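Local coordinates for protein oxygen-independent coproporphyrinogen III oxidase (Escherichia coli, PDB 1OLT) that catalyses the anaerobic oxidative decarboxylation of two propionate groups of coproporphyrinogen III to vinyl groups, giving protoporphyrinogen IX in heme biosynthesis as a radical SAM enzyme, at residues D367-D372 with S386-Q391. Residues are numbered along the deposited sequence; the frame is centred on the assembly and turned at random. Where two conformers were deposited one is given.
Sequences DCIRRD and SPIEQQ. Unlike the reference sequence in segment 386-391: Ser386 (reference Ala), Gln390 (reference Lys).
The carboxylate of Asp372 and the side-chain amide of Gln391 meet through one oxygen each, their planes 39° apart, and the two side chains cross at about a right angle. OD2 of Asp372 lies 4.1 Å from OE1 of Gln391, and no hydrogen bond links them. The other carboxylate oxygen, OD1, is taken up by Arg371 of the same helix. The guanidinium of Arg371 has CA of Cys368 over one face, near the rim, and Asp372 at its edge; its NE and NH2 both donate hydrogen bonds to OD1 of Asp372, side-on and from the same face of the carboxylate, and the NH2 to OD1 distance is 3.0 Å, a salt bridge. With CG roughly anti to the backbone N (chi1 -156°) and the chain extended beyond it, Gln391 carries OE1 across to Asp372. Deeper in, CG2 of Ile388 comes within 4.5 Å of CG2 of Ile369, a loose apolar touch and a tentative one, since Ile369 has two conformers. Trp392 and Phe400 also pack on Ile369. The contact joins helices 365-380 and 385-391 of the HemN C-terminal domain, away from the cluster and SAM sites. Two acceptor oxygens have no proton to share, and the Arg371 salt bridge probably tempers the charge Asp372 brings near OE1.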
ATOM      1  N   ASP A 367      12.298 -12.052 -14.317  1.00 12.67           N
ATOM      2  CA  ASP A 367      11.517 -11.045 -13.554  1.00 13.22           C
ATOM      3  C   ASP A 367      10.552 -11.788 -12.639  1.00 12.93           C
ATOM      4  O   ASP A 367      10.418 -11.447 -11.464  1.00 11.93           O
ATOM      5  CB  ASP A 367      10.703 -10.121 -14.476  1.00 12.93           C
ATOM      6  CG  ASP A 367      11.569  -9.110 -15.259  1.00 15.42           C
ATOM      7  OD1 ASP A 367      12.736  -8.802 -14.889  1.00 15.59           O
ATOM      8  OD2 ASP A 367      11.113  -8.539 -16.275  1.00 20.23           O
ATOM      9  N   CYS A 368       9.880 -12.811 -13.188  1.00 12.68           N
ATOM     10  CA  CYS A 368       8.808 -13.481 -12.416  1.00 12.97           C
ATOM     11  C   CYS A 368       9.354 -14.267 -11.247  1.00 13.11           C
ATOM     12  O   CYS A 368       8.779 -14.254 -10.167  1.00 11.79           O
ATOM     13  CB  CYS A 368       7.974 -14.400 -13.312  1.00 12.91           C
ATOM     14  SG  CYS A 368       6.841 -13.516 -14.430  1.00 11.97           S
ATOM     15  N   ILE A 369      10.435 -14.991 -11.482  0.50 12.92           N
ATOM     16  CA  ILE A 369      11.069 -15.724 -10.422  0.50 13.17           C
ATOM     17  C   ILE A 369      11.318 -14.701  -9.281  0.50 13.05           C
ATOM     18  O   ILE A 369      10.809 -14.806  -8.186  0.50 12.03           O
ATOM     19  CB  ILE A 369      12.383 -16.376 -10.969  0.50 12.88           C
ATOM     20  CG1 ILE A 369      12.044 -17.550 -11.934  0.50 13.02           C
ATOM     21  CG2 ILE A 369      13.262 -16.820  -9.846  0.50 13.83           C
ATOM     22  CD1 ILE A 369      13.038 -17.731 -13.157  0.50 12.86           C
ATOM     23  N   ARG A 370      12.130 -13.703  -9.620  1.00 13.62           N
ATOM     24  CA  ARG A 370      12.736 -12.817  -8.659  1.00 13.27           C
ATOM     25  C   ARG A 370      11.656 -12.069  -7.909  1.00 12.91           C
ATOM     26  O   ARG A 370      11.798 -11.799  -6.727  1.00 11.64           O
ATOM     27  CB  ARG A 370      13.687 -11.856  -9.363  1.00 13.88           C
ATOM     28  CG  ARG A 370      14.986 -12.508  -9.905  1.00 14.17           C
ATOM     29  CD  ARG A 370      15.823 -11.545 -10.683  1.00 15.85           C
ATOM     30  NE  ARG A 370      17.033 -12.208 -11.177  1.00 19.94           N
ATOM     31  CZ  ARG A 370      18.096 -12.481 -10.455  1.00 19.64           C
ATOM     32  NH1 ARG A 370      18.182 -12.145  -9.182  1.00 19.15           N
ATOM     33  NH2 ARG A 370      19.112 -13.106 -11.033  1.00 25.07           N
ATOM     34  N   ARG A 371      10.556 -11.759  -8.602  1.00 12.04           N
ATOM     35  CA  ARG A 371       9.379 -11.226  -7.936  1.00 12.49           C
ATOM     36  C   ARG A 371       8.945 -12.178  -6.834  1.00 12.31           C
ATOM     37  O   ARG A 371       8.646 -11.749  -5.710  1.00 11.45           O
ATOM     38  CB  ARG A 371       8.207 -11.029  -8.924  1.00 12.10           C
ATOM     39  CG  ARG A 371       6.929 -10.518  -8.303  1.00 12.92           C
ATOM     40  CD  ARG A 371       5.664 -10.821  -9.108  1.00 15.11           C
ATOM     41  NE  ARG A 371       5.669 -12.235  -9.398  1.00 17.56           N
ATOM     42  CZ  ARG A 371       5.154 -12.829 -10.458  1.00 18.50           C
ATOM     43  NH1 ARG A 371       4.486 -12.149 -11.388  1.00 19.69           N
ATOM     44  NH2 ARG A 371       5.296 -14.149 -10.580  1.00 17.07           N
ATOM     45  N   ASP A 372       8.884 -13.460  -7.157  1.00 12.12           N
ATOM     46  CA  ASP A 372       8.428 -14.440  -6.170  1.00 13.47           C
ATOM     47  C   ASP A 372       9.443 -14.628  -5.013  1.00 13.28           C
ATOM     48  O   ASP A 372       9.030 -14.833  -3.885  1.00 14.50           O
ATOM     49  CB  ASP A 372       8.140 -15.806  -6.815  1.00 14.20           C
ATOM     50  CG  ASP A 372       6.974 -15.763  -7.797  1.00 16.45           C
ATOM     51  OD1 ASP A 372       6.224 -14.772  -7.771  1.00 20.21           O
ATOM     52  OD2 ASP A 372       6.733 -16.678  -8.624  1.00 19.45           O
ATOM     53  N   SER A 386      13.581 -25.031  -2.321  1.00 18.15           N
ATOM     54  CA  SER A 386      13.023 -26.195  -3.040  1.00 18.65           C
ATOM     55  C   SER A 386      11.789 -25.867  -3.935  1.00 18.30           C
ATOM     56  O   SER A 386      11.802 -26.204  -5.125  1.00 17.35           O
ATOM     57  CB  SER A 386      12.718 -27.345  -2.064  1.00 18.52           C
ATOM     58  OG  SER A 386      13.650 -28.398  -2.208  1.00 20.69           O
ATOM     59  N   PRO A 387      10.745 -25.239  -3.371  1.00 18.24           N
ATOM     60  CA  PRO A 387       9.573 -24.792  -4.166  1.00 18.29           C
ATOM     61  C   PRO A 387       9.897 -23.916  -5.405  1.00 18.46           C
ATOM     62  O   PRO A 387       9.306 -24.124  -6.475  1.00 18.00           O
ATOM     63  CB  PRO A 387       8.741 -24.000  -3.152  1.00 18.37           C
ATOM     64  CG  PRO A 387       9.095 -24.650  -1.813  1.00 18.41           C
ATOM     65  CD  PRO A 387      10.572 -24.962  -1.927  1.00 18.22           C
ATOM     66  N   ILE A 388      10.815 -22.960  -5.261  1.00 18.45           N
ATOM     67  CA  ILE A 388      11.240 -22.150  -6.408  1.00 18.74           C
ATOM     68  C   ILE A 388      11.945 -23.033  -7.468  1.00 18.57           C
ATOM     69  O   ILE A 388      11.658 -22.946  -8.668  1.00 18.22           O
ATOM     70  CB  ILE A 388      12.070 -20.928  -5.927  1.00 18.99           C
ATOM     71  CG1 ILE A 388      11.099 -19.916  -5.312  1.00 20.25           C
ATOM     72  CG2 ILE A 388      12.838 -20.285  -7.080  1.00 18.64           C
ATOM     73  CD1 ILE A 388      11.709 -18.706  -4.786  1.00 23.34           C
ATOM     74  N   GLU A 389      12.803 -23.926  -7.006  1.00 18.66           N
ATOM     75  CA  GLU A 389      13.458 -24.929  -7.883  1.00 18.85           C
ATOM     76  C   GLU A 389      12.496 -25.845  -8.683  1.00 18.52           C
ATOM     77  O   GLU A 389      12.799 -26.219  -9.828  1.00 18.19           O
ATOM     78  CB  GLU A 389      14.397 -25.792  -7.058  1.00 19.01           C
ATOM     79  CG  GLU A 389      15.559 -25.003  -6.482  1.00 20.32           C
ATOM     80  CD  GLU A 389      16.593 -25.886  -5.833  1.00 21.69           C
ATOM     81  OE1 GLU A 389      16.193 -26.811  -5.089  1.00 25.55           O
ATOM     82  OE2 GLU A 389      17.801 -25.660  -6.066  1.00 21.21           O
ATOM     83  N   GLN A 390      11.354 -26.199  -8.079  0.50 18.25           N
ATOM     84  CA  GLN A 390      10.348 -27.045  -8.737  0.50 17.95           C
ATOM     85  C   GLN A 390       9.589 -26.232  -9.765  0.50 18.14           C
ATOM     86  O   GLN A 390       9.658 -26.513 -10.967  0.50 17.97           O
ATOM     87  CB  GLN A 390       9.347 -27.643  -7.733  0.50 17.80           C
ATOM     88  CG  GLN A 390       8.038 -28.196  -8.391  0.50 17.21           C
ATOM     89  CD  GLN A 390       7.381 -29.300  -7.587  0.50 16.40           C
ATOM     90  OE1 GLN A 390       7.385 -29.262  -6.358  0.50 15.42           O
ATOM     91  NE2 GLN A 390       6.817 -30.291  -8.281  0.50 16.57           N
ATOM     92  N   GLN A 391       8.868 -25.220  -9.283  1.00 18.31           N
ATOM     93  CA  GLN A 391       8.041 -24.379 -10.155  1.00 18.98           C
ATOM     94  C   GLN A 391       8.761 -23.877 -11.414  1.00 19.23           C
ATOM     95  O   GLN A 391       8.167 -23.861 -12.496  1.00 19.18           O
ATOM     96  CB  GLN A 391       7.491 -23.158  -9.391  1.00 19.43           C
ATOM     97  CG  GLN A 391       6.196 -22.554  -9.993  1.00 21.36           C
ATOM     98  CD  GLN A 391       5.860 -21.174  -9.400  1.00 24.99           C
ATOM     99  OE1 GLN A 391       5.471 -20.248 -10.131  1.00 26.45           O
ATOM    100  NE2 GLN A 391       6.013 -21.039  -8.079  1.00 25.81           N
TER